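Local coordinates for protein beta-1,3-glucosyltransferase (Paecilomyces sp. J18, PDB 5JVV) that belongs by name to the glucosyltransferases and folds as a compact single-chain beta-sandwich of two curved, largely antiparallel sheets, at residues Asp79-Gly84 / Met188-Glu193; Asn124-Asn129 / Gly172-Ser177; Leu133-Asn138 / Lys234-Gln239. All coordinates share one frame; numbering follows the deposited sequence.

Contact 1: residues Asp79-Gly84 / Met188-Glu193; sequences DKIDHG and MQWTDE
His83 and Trp190 meet in an offset stack, the imidazole lying over the five-membered ring of the indole with centroids 4.1 Å apart and planes only 25° from parallel. The overlap is partial: Trp190 NE1 sits over one imidazole face, displaced toward the rim. The backbone of 79-84 continues along the same indole face, where His83 N lies 3.3 Å from Trp190 CE3 and His83 CA makes a CH-pi contact with the five-membered ring. A chi1 of -65° puts His83 CG beside its own backbone N and turns the imidazole back over the indole.

Both imidazole nitrogens then meet carboxylates. His83 NE2 reaches Asp192 OD1 at 2.9 Å, on the anti side but tilted out of the carboxylate plane, which is itself turned 86° from the ring. His83 ND1 is held by the neighbouring Asp82 OD1 at 3.0 Å, a bond that meets that carboxylate from above its plane. The indole N-H goes elsewhere, to Gly233 O.

Farther along the indole, at Ile81, the contact becomes apolar. Ile81 CD1 and Met188 CE come tip to tip at 3.8 Å, the methionine chain bending at its last torsion, and the same Ile81 CD1 lies against Trp190 CZ3.

The segments are joined as an antiparallel hydrogen-bonded pair at the start of strand 84-90 and the end of strand 184-190, inside one sheet of the sandwich. Trp190 N donates to Gly84 O at 3.0 Å and Gly84 N to Trp190 O at 3.1 Å. Acceptors at both imidazole nitrogens would be consistent with, and would favour, a protonated ring; the two bonds also hold its rotation over the indole.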
loop_
_atom_site.group_PDB
_atom_site.type_symbol
_atom_site.label_atom_id
_atom_site.label_comp_id
_atom_site.label_asym_id
_atom_site.label_seq_id
_atom_site.Cartn_x
_atom_site.Cartn_y
_atom_site.Cartn_z
ATOM N N ASP A 79 -7.586 9.729 12.342
ATOM C CA ASP A 79 -8.696 8.937 12.867
ATOM C C ASP A 79 -8.511 7.473 12.484
ATOM O O ASP A 79 -8.032 7.155 11.393
ATOM C CB ASP A 79 -10.037 9.462 12.350
ATOM C CG ASP A 79 -10.371 10.844 12.891
ATOM O OD1 ASP A 79 -9.854 11.208 13.972
ATOM O OD2 ASP A 79 -11.157 11.564 12.239
ATOM N N LYS A 80 -8.892 6.577 13.381
ATOM C CA LYS A 80 -8.723 5.159 13.119
ATOM C C LYS A 80 -9.999 4.515 12.586
ATOM O O LYS A 80 -11.104 5.016 12.797
ATOM C CB LYS A 80 -8.266 4.440 14.388
ATOM C CG LYS A 80 -6.921 4.921 14.908
ATOM C CD LYS A 80 -6.565 4.209 16.207
ATOM C CE LYS A 80 -5.136 4.525 16.647
ATOM N NZ LYS A 80 -4.821 3.874 17.956
ATOM N N ILE A 81 -9.836 3.398 11.885
ATOM C CA ILE A 81 -10.962 2.639 11.368
ATOM C C ILE A 81 -11.162 1.380 12.208
ATOM O O ILE A 81 -10.199 0.760 12.660
ATOM C CB ILE A 81 -10.740 2.253 9.893
ATOM C CG1 ILE A 81 -9.402 1.533 9.729
ATOM C CG2 ILE A 81 -10.782 3.497 8.999
ATOM C CD1 ILE A 81 -9.358 0.569 8.558
ATOM N N ASP A 82 -12.416 1.003 12.432
ATOM C CA ASP A 82 -12.703 -0.198 13.211
ATOM C C ASP A 82 -13.870 -0.940 12.594
ATOM O O ASP A 82 -15.034 -0.582 12.810
ATOM C CB ASP A 82 -13.003 0.157 14.665
ATOM C CG ASP A 82 -13.075 -1.067 15.562
ATOM O OD1 ASP A 82 -12.705 -2.174 15.104
ATOM O OD2 ASP A 82 -13.479 -0.915 16.734
ATOM N N HIS A 83 -13.543 -1.985 11.833
ATOM C CA HIS A 83 -14.502 -2.690 10.979
ATOM C C HIS A 83 -15.096 -1.741 9.935
ATOM O O HIS A 83 -14.684 -0.583 9.835
ATOM C CB HIS A 83 -15.602 -3.369 11.802
ATOM C CG HIS A 83 -15.106 -4.471 12.693
ATOM N ND1 HIS A 83 -13.996 -4.342 13.498
ATOM C CD2 HIS A 83 -15.589 -5.717 12.911
ATOM C CE1 HIS A 83 -13.806 -5.469 14.167
ATOM N NE2 HIS A 83 -14.757 -6.318 13.829
ATOM N N GLY A 84 -16.036 -2.234 9.138
ATOM C CA GLY A 84 -16.701 -1.410 8.141
ATOM C C GLY A 84 -16.103 -1.554 6.754
ATOM O O GLY A 84 -15.496 -2.580 6.430
ATOM N N MET A 188 -11.898 -2.513 0.958
ATOM C CA MET A 188 -11.773 -3.485 2.040
ATOM C C MET A 188 -13.072 -3.566 2.821
ATOM O O MET A 188 -13.615 -2.537 3.226
ATOM C CB MET A 188 -10.649 -3.086 2.997
ATOM C CG MET A 188 -10.604 -3.996 4.222
ATOM S SD MET A 188 -9.194 -3.738 5.317
ATOM C CE MET A 188 -9.422 -2.029 5.791
ATOM N N GLN A 189 -13.566 -4.787 3.030
ATOM C CA GLN A 189 -14.627 -5.029 4.000
ATOM C C GLN A 189 -14.030 -5.782 5.183
ATOM O O GLN A 189 -13.402 -6.826 5.003
ATOM C CB GLN A 189 -15.754 -5.859 3.403
ATOM C CG GLN A 189 -16.925 -6.051 4.363
ATOM C CD GLN A 189 -17.971 -7.015 3.837
ATOM O OE1 GLN A 189 -17.696 -7.824 2.953
ATOM N NE2 GLN A 189 -19.177 -6.932 4.387
ATOM N N TRP A 190 -14.231 -5.249 6.385
ATOM C CA TRP A 190 -13.649 -5.826 7.602
ATOM C C TRP A 190 -14.773 -6.151 8.588
ATOM O O TRP A 190 -15.485 -5.252 9.041
ATOM C CB TRP A 190 -12.656 -4.806 8.178
ATOM C CG TRP A 190 -12.086 -5.042 9.565
ATOM C CD1 TRP A 190 -12.192 -6.162 10.345
ATOM C CD2 TRP A 190 -11.306 -4.102 10.315
ATOM N NE1 TRP A 190 -11.523 -5.967 11.536
ATOM C CE2 TRP A 190 -10.979 -4.708 11.543
ATOM C CE3 TRP A 190 -10.857 -2.804 10.065
ATOM C CZ2 TRP A 190 -10.227 -4.058 12.518
ATOM C CZ3 TRP A 190 -10.104 -2.157 11.029
ATOM C CH2 TRP A 190 -9.799 -2.784 12.244
ATOM N N THR A 191 -14.947 -7.440 8.889
ATOM C CA THR A 191 -15.939 -7.894 9.872
ATOM C C THR A 191 -15.216 -8.740 10.906
ATOM O O THR A 191 -14.015 -8.935 10.785
ATOM C CB THR A 191 -17.051 -8.746 9.230
ATOM O OG1 THR A 191 -16.516 -10.018 8.836
ATOM C CG2 THR A 191 -17.646 -8.046 8.027
ATOM N N ASP A 192 -15.924 -9.244 11.913
ATOM C CA ASP A 192 -15.273 -10.084 12.913
ATOM C C ASP A 192 -14.634 -11.292 12.241
ATOM O O ASP A 192 -13.531 -11.712 12.602
ATOM C CB ASP A 192 -16.286 -10.594 13.946
ATOM C CG ASP A 192 -16.557 -9.599 15.063
ATOM O OD1 ASP A 192 -15.795 -8.623 15.213
ATOM O OD2 ASP A 192 -17.538 -9.813 15.812
ATOM N N GLU A 193 -15.329 -11.846 11.256
ATOM C CA GLU A 193 -14.939 -13.128 10.682
ATOM C C GLU A 193 -13.893 -13.024 9.582
ATOM O O GLU A 193 -13.108 -13.955 9.381
ATOM C CB GLU A 193 -16.174 -13.848 10.152
ATOM C CG GLU A 193 -17.114 -14.292 11.258
ATOM C CD GLU A 193 -18.534 -14.523 10.775
ATOM O OE1 GLU A 193 -18.793 -14.379 9.560
ATOM O OE2 GLU A 193 -19.396 -14.844 11.619
#

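Contact 2: residues Asn124-Asn129 / Gly172-Ser177; sequences NTQSQN and GSYGSS
Tyr174 lays its side chain against the backbone of 126-129, and here the packing is close: Tyr174 CB comes within 3.2 Å of Asn129 N, while the ring edge at CD2 approaches Gln126 O, also at 3.2 Å. Because Tyr174 CG stands anti to its backbone N (chi1 179°), the ring runs back along the loop, and Gln126 CG comes over one face, toward the rim. Gln126 CB lies 3.8 Å from Tyr174 CE2. The amide of Gln126 curls along its own segment, NE2 donating in the amide plane to Gln128 O at 2.8 Å, which braces the bend that receives the tyrosine. At the far end of the ring, a water bridges two buried residues: it accepts from Tyr174 OH and passes a bond on to Asn124 O, 2.7 Å away.

Next to Tyr174, Ser173 OG accepts a nearly straight bond from Asn129 N (3.0 Å, 171° at the hydrogen). The same hydroxyl is bonded to Thr170 O, so it ties the residue leading into strand 130-134 to the chain around Thr170 and Ser173. In the beta-sandwich, 124-129 belongs to the connection between the antiparallel neighbours 116-121 and 130-134 of one sheet, whereas 172-177 lies where the chain leaves that sheet for strand 184-190 of the other. The amide of Asn129 is engaged by strand 116-121, at Ile119 O and Glu121 N.

The looser flank lies around Ser127, an exposed residue whose CB is directed away from 172-177. Its carbonyl reaches the other segment through a second water, which donates to Ser127 O and accepts from Gly172 N. Nearby, Ser177 OG turns back to donate to Tyr174 O at 2.9 Å.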
loop_
_atom_site.group_PDB
_atom_site.type_symbol
_atom_site.label_atom_id
_atom_site.label_comp_id
_atom_site.label_asym_id
_atom_site.label_seq_id
_atom_site.Cartn_x
_atom_site.Cartn_y
_atom_site.Cartn_z
ATOM N N ASN A 124 10.171 -3.239 -6.058
ATOM C CA ASN A 124 10.930 -3.255 -7.295
ATOM C C ASN A 124 10.014 -3.323 -8.510
ATOM O O ASN A 124 9.034 -2.590 -8.565
ATOM C CB ASN A 124 11.959 -4.378 -7.222
ATOM C CG ASN A 124 12.876 -4.208 -6.031
ATOM O OD1 ASN A 124 13.343 -3.086 -5.757
ATOM N ND2 ASN A 124 13.112 -5.286 -5.289
ATOM N N THR A 125 10.302 -4.196 -9.468
ATOM C CA THR A 125 9.547 -4.207 -10.721
ATOM C C THR A 125 8.344 -5.152 -10.720
ATOM O O THR A 125 7.872 -5.568 -11.786
ATOM C CB THR A 125 10.460 -4.551 -11.900
ATOM O OG1 THR A 125 11.078 -5.818 -11.647
ATOM C CG2 THR A 125 11.542 -3.485 -12.069
ATOM N N GLN A 126 7.848 -5.472 -9.528
ATOM C CA GLN A 126 6.650 -6.293 -9.365
ATOM C C GLN A 126 5.506 -5.768 -10.232
ATOM O O GLN A 126 5.366 -4.563 -10.412
ATOM C CB GLN A 126 6.248 -6.244 -7.898
ATOM C CG GLN A 126 5.164 -7.195 -7.489
ATOM C CD GLN A 126 5.048 -7.266 -5.991
ATOM O OE1 GLN A 126 6.060 -7.262 -5.272
ATOM N NE2 GLN A 126 3.823 -7.330 -5.501
ATOM N N SER A 127 4.683 -6.674 -10.760
ATOM C CA SER A 127 3.609 -6.280 -11.669
ATOM C C SER A 127 2.209 -6.637 -11.172
ATOM O O SER A 127 1.216 -6.121 -11.703
ATOM C CB SER A 127 3.833 -6.889 -13.053
ATOM O OG SER A 127 3.923 -8.295 -12.966
ATOM N N GLN A 128 2.126 -7.523 -10.186
ATOM C CA GLN A 128 0.831 -7.913 -9.627
ATOM C C GLN A 128 0.835 -7.627 -8.132
ATOM O O GLN A 128 1.851 -7.822 -7.472
ATOM C CB GLN A 128 0.546 -9.399 -9.908
ATOM C CG GLN A 128 0.381 -9.721 -11.399
ATOM C CD GLN A 128 0.257 -11.211 -11.696
ATOM O OE1 GLN A 128 0.962 -11.742 -12.556
ATOM N NE2 GLN A 128 -0.655 -11.886 -11.004
ATOM N N ASN A 129 -0.289 -7.166 -7.592
ATOM C CA ASN A 129 -0.343 -6.800 -6.174
ATOM C C ASN A 129 -0.119 -7.986 -5.251
ATOM O O ASN A 129 -0.466 -9.116 -5.589
ATOM C CB ASN A 129 -1.699 -6.166 -5.849
ATOM C CG ASN A 129 -1.747 -5.550 -4.454
ATOM O OD1 ASN A 129 -0.731 -5.070 -3.935
ATOM N ND2 ASN A 129 -2.926 -5.557 -3.844
ATOM N N GLY A 172 -2.712 -6.372 -13.766
ATOM C CA GLY A 172 -3.177 -5.000 -13.802
ATOM C C GLY A 172 -3.434 -4.407 -12.430
ATOM O O GLY A 172 -3.854 -3.254 -12.320
ATOM N N SER A 173 -3.155 -5.181 -11.381
ATOM C CA SER A 173 -3.528 -4.767 -10.031
ATOM C C SER A 173 -2.442 -3.987 -9.293
ATOM O O SER A 173 -2.659 -3.561 -8.152
ATOM C CB SER A 173 -3.974 -5.970 -9.202
ATOM O OG SER A 173 -2.934 -6.926 -9.059
ATOM N N TYR A 174 -1.290 -3.784 -9.931
ATOM C CA TYR A 174 -0.170 -3.134 -9.252
ATOM C C TYR A 174 0.750 -2.385 -10.215
ATOM O O TYR A 174 0.906 -2.770 -11.375
ATOM C CB TYR A 174 0.633 -4.189 -8.466
ATOM C CG TYR A 174 1.856 -3.667 -7.729
ATOM C CD1 TYR A 174 1.791 -3.355 -6.378
ATOM C CD2 TYR A 174 3.079 -3.500 -8.384
ATOM C CE1 TYR A 174 2.907 -2.877 -5.696
ATOM C CE2 TYR A 174 4.200 -3.009 -7.716
ATOM C CZ TYR A 174 4.096 -2.709 -6.365
ATOM O OH TYR A 174 5.189 -2.238 -5.684
ATOM N N GLY A 175 1.365 -1.318 -9.718
ATOM C CA GLY A 175 2.510 -0.711 -10.378
ATOM C C GLY A 175 2.243 -0.210 -11.782
ATOM O O GLY A 175 1.208 0.382 -12.046
ATOM N N SER A 176 3.182 -0.465 -12.688
ATOM C CA SER A 176 3.102 0.098 -14.029
ATOM C C SER A 176 1.840 -0.335 -14.778
ATOM O O SER A 176 1.230 0.481 -15.473
ATOM C CB SER A 176 4.376 -0.230 -14.814
ATOM O OG SER A 176 5.517 0.225 -14.103
ATOM N N SER A 177 1.434 -1.592 -14.610
ATOM C CA SER A 177 0.230 -2.096 -15.288
ATOM C C SER A 177 -1.056 -1.448 -14.761
ATOM O O SER A 177 -2.005 -1.215 -15.509
ATOM C CB SER A 177 0.143 -3.622 -15.188
ATOM O OG SER A 177 -0.029 -4.058 -13.847
HETATM O O HOH W 1 7.208 -1.124 -7.189
HETATM O O HOH W 2 0.142 -7.250 -14.269
#

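Contact 3: residues Leu133-Asn138 / Lys234-Gln239; sequences LHTKGN and KEFKPQ
Phe236 presents the edge of its ring to the strand 130-134, where His134 O lies near the ring plane, 3.6 Å from Phe236 CE1. One face of the ring carries CB of its own neighbour Glu235, offset toward the rim. Leu133 CD2 and Thr135 CG2 approach obliquely, the latter 3.9 Å from Phe236 CZ. The ring thereby packs between the layers of the beta-sandwich: it also touches Ile117 beside strand 130-134 in one sheet, and Trp190 and Ile195 in the other. The segment 234-239 is the end of the loop that leads into strand 240-247.

Glu235 makes the polar half of the contact. Its chain bends at chi2 (-67°), swinging the carboxylate around Thr135, whose CB lies 3.9 Å from Glu235 CG, to reach the turn that follows the strand. There Gly137 N donates to Glu235 OE2 at 2.8 Å, approaching from above the carboxylate plane rather than within it. The turn is braced from inside by Thr135 OG1, which donates to Gly137 O at 2.9 Å.

Two waters complete the polar side. One accepts from Lys136 N and donates to Glu235 O, bridging backbone to backbone. The other donates both its hydrogens, to Glu235 OE1 at 2.8 Å and to Asn138 O at 3.0 Å.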
loop_
_atom_site.group_PDB
_atom_site.type_symbol
_atom_site.label_atom_id
_atom_site.label_comp_id
_atom_site.label_asym_id
_atom_site.label_seq_id
_atom_site.Cartn_x
_atom_site.Cartn_y
_atom_site.Cartn_z
ATOM N N LEU A 133 -1.700 -10.292 5.195
ATOM C CA LEU A 133 -2.032 -10.034 6.593
ATOM C C LEU A 133 -0.968 -10.658 7.483
ATOM O O LEU A 133 -0.404 -11.704 7.149
ATOM C CB LEU A 133 -3.400 -10.613 6.964
ATOM C CG LEU A 133 -4.606 -9.671 6.901
ATOM C CD1 LEU A 133 -4.803 -9.069 5.513
ATOM C CD2 LEU A 133 -5.877 -10.392 7.354
ATOM N N HIS A 134 -0.687 -9.998 8.602
ATOM C CA HIS A 134 0.108 -10.584 9.672
ATOM C C HIS A 134 -0.748 -10.477 10.914
ATOM O O HIS A 134 -1.257 -9.397 11.218
ATOM C CB HIS A 134 1.409 -9.798 9.891
ATOM C CG HIS A 134 2.308 -9.754 8.693
ATOM N ND1 HIS A 134 3.216 -10.750 8.407
ATOM C CD2 HIS A 134 2.452 -8.823 7.721
ATOM C CE1 HIS A 134 3.877 -10.437 7.308
ATOM N NE2 HIS A 134 3.431 -9.274 6.870
ATOM N N THR A 135 -0.922 -11.586 11.627
ATOM C CA THR A 135 -1.780 -11.597 12.809
ATOM C C THR A 135 -1.006 -12.058 14.034
ATOM O O THR A 135 -0.020 -12.782 13.902
ATOM C CB THR A 135 -2.999 -12.533 12.625
ATOM O OG1 THR A 135 -2.553 -13.874 12.360
ATOM C CG2 THR A 135 -3.887 -12.071 11.476
ATOM N N LYS A 136 -1.463 -11.666 15.224
ATOM C CA LYS A 136 -0.870 -12.210 16.460
ATOM C C LYS A 136 -1.287 -13.664 16.680
ATOM O O LYS A 136 -0.463 -14.508 17.052
ATOM C CB LYS A 136 -1.262 -11.368 17.683
ATOM C CG LYS A 136 -0.683 -9.958 17.714
ATOM C CD LYS A 136 -1.406 -9.063 18.738
ATOM C CE LYS A 136 -0.837 -9.218 20.141
ATOM N NZ LYS A 136 -1.526 -8.375 21.170
ATOM N N GLY A 137 -2.565 -13.959 16.449
ATOM C CA GLY A 137 -3.092 -15.291 16.696
ATOM C C GLY A 137 -2.877 -16.273 15.564
ATOM O O GLY A 137 -2.548 -15.885 14.445
ATOM N N ASN A 138 -3.063 -17.558 15.859
ATOM C CA ASN A 138 -3.037 -18.596 14.833
ATOM C C ASN A 138 -4.212 -18.429 13.881
ATOM O O ASN A 138 -5.372 -18.555 14.280
ATOM C CB ASN A 138 -3.125 -19.986 15.474
ATOM C CG ASN A 138 -2.061 -20.217 16.531
ATOM O OD1 ASN A 138 -2.350 -20.730 17.614
ATOM N ND2 ASN A 138 -0.826 -19.834 16.227
ATOM N N LYS A 234 -11.059 -10.009 14.273
ATOM C CA LYS A 234 -10.892 -9.785 15.706
ATOM C C LYS A 234 -9.415 -9.731 16.080
ATOM O O LYS A 234 -9.056 -9.449 17.226
ATOM C CB LYS A 234 -11.591 -10.877 16.522
ATOM C CG LYS A 234 -13.105 -10.812 16.537
ATOM C CD LYS A 234 -13.644 -11.809 17.566
ATOM C CE LYS A 234 -15.152 -11.936 17.512
ATOM N NZ LYS A 234 -15.654 -12.754 18.661
ATOM N N GLU A 235 -8.556 -9.995 15.101
ATOM C CA GLU A 235 -7.112 -9.903 15.304
ATOM C C GLU A 235 -6.588 -8.478 15.333
ATOM O O GLU A 235 -5.420 -8.245 15.663
ATOM C CB GLU A 235 -6.374 -10.670 14.207
ATOM C CG GLU A 235 -6.569 -12.169 14.270
ATOM C CD GLU A 235 -5.940 -12.805 15.507
ATOM O OE1 GLU A 235 -6.535 -13.768 16.037
ATOM O OE2 GLU A 235 -4.858 -12.351 15.940
ATOM N N PHE A 236 -7.444 -7.528 14.979
ATOM C CA PHE A 236 -7.018 -6.146 14.836
ATOM C C PHE A 236 -7.826 -5.191 15.694
ATOM O O PHE A 236 -9.061 -5.232 15.702
ATOM C CB PHE A 236 -7.084 -5.731 13.358
ATOM C CG PHE A 236 -6.263 -6.610 12.464
ATOM C CD1 PHE A 236 -4.891 -6.447 12.394
ATOM C CD2 PHE A 236 -6.853 -7.630 11.730
ATOM C CE1 PHE A 236 -4.113 -7.286 11.598
ATOM C CE2 PHE A 236 -6.083 -8.464 10.919
ATOM C CZ PHE A 236 -4.714 -8.287 10.858
ATOM N N LYS A 237 -7.124 -4.346 16.427
ATOM C CA LYS A 237 -7.703 -3.208 17.072
ATOM C C LYS A 237 -7.958 -2.076 16.071
ATOM O O LYS A 237 -7.569 -2.215 14.992
ATOM C CB LYS A 237 -6.799 -2.770 18.159
ATOM C CG LYS A 237 -6.833 -3.848 19.168
ATOM C CD LYS A 237 -5.901 -3.618 20.256
ATOM C CE LYS A 237 -6.169 -4.631 21.321
ATOM N NZ LYS A 237 -5.239 -4.090 22.248
ATOM N N PRO A 238 -8.594 -0.992 16.459
ATOM C CA PRO A 238 -8.783 0.076 15.467
ATOM C C PRO A 238 -7.443 0.446 14.807
ATOM O O PRO A 238 -6.413 0.492 15.489
ATOM C CB PRO A 238 -9.337 1.233 16.307
ATOM C CG PRO A 238 -10.073 0.544 17.433
ATOM C CD PRO A 238 -9.236 -0.667 17.751
ATOM N N GLN A 239 -7.458 0.655 13.486
ATOM C CA GLN A 239 -6.227 0.774 12.703
ATOM C C GLN A 239 -6.099 2.161 12.108
ATOM O O GLN A 239 -7.096 2.766 11.743
ATOM C CB GLN A 239 -6.252 -0.215 11.527
ATOM C CG GLN A 239 -6.342 -1.682 11.925
ATOM C CD GLN A 239 -5.026 -2.215 12.429
ATOM O OE1 GLN A 239 -4.085 -2.411 11.656
ATOM N NE2 GLN A 239 -4.938 -2.446 13.741
HETATM O O HOH W 3 -2.885 -9.303 15.022
HETATM O O HOH W 4 -6.150 -16.540 16.427
#

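Contacts 1 and 3 form one continuous region on the same side of the chain's centre, their own centres 11 Å apart. The seam between them runs through the loop before strand 240-247: Ile81 N lies 2.8 Å from Gln239 O, a probable hydrogen bond, and the six-membered ring of Trp190 packs on the carbonyls of Phe236 and Lys237, with Trp190 CH2 3.6 Å from Lys237 O. Contact 2 sits on the opposite side, its centre about 26 Å from the centre of each of the others. It is nevertheless close in sequence, since Asn129 leads into strand 130-134 of contact 3 and helix 175-180 is followed by strand 184-190 of contact 1.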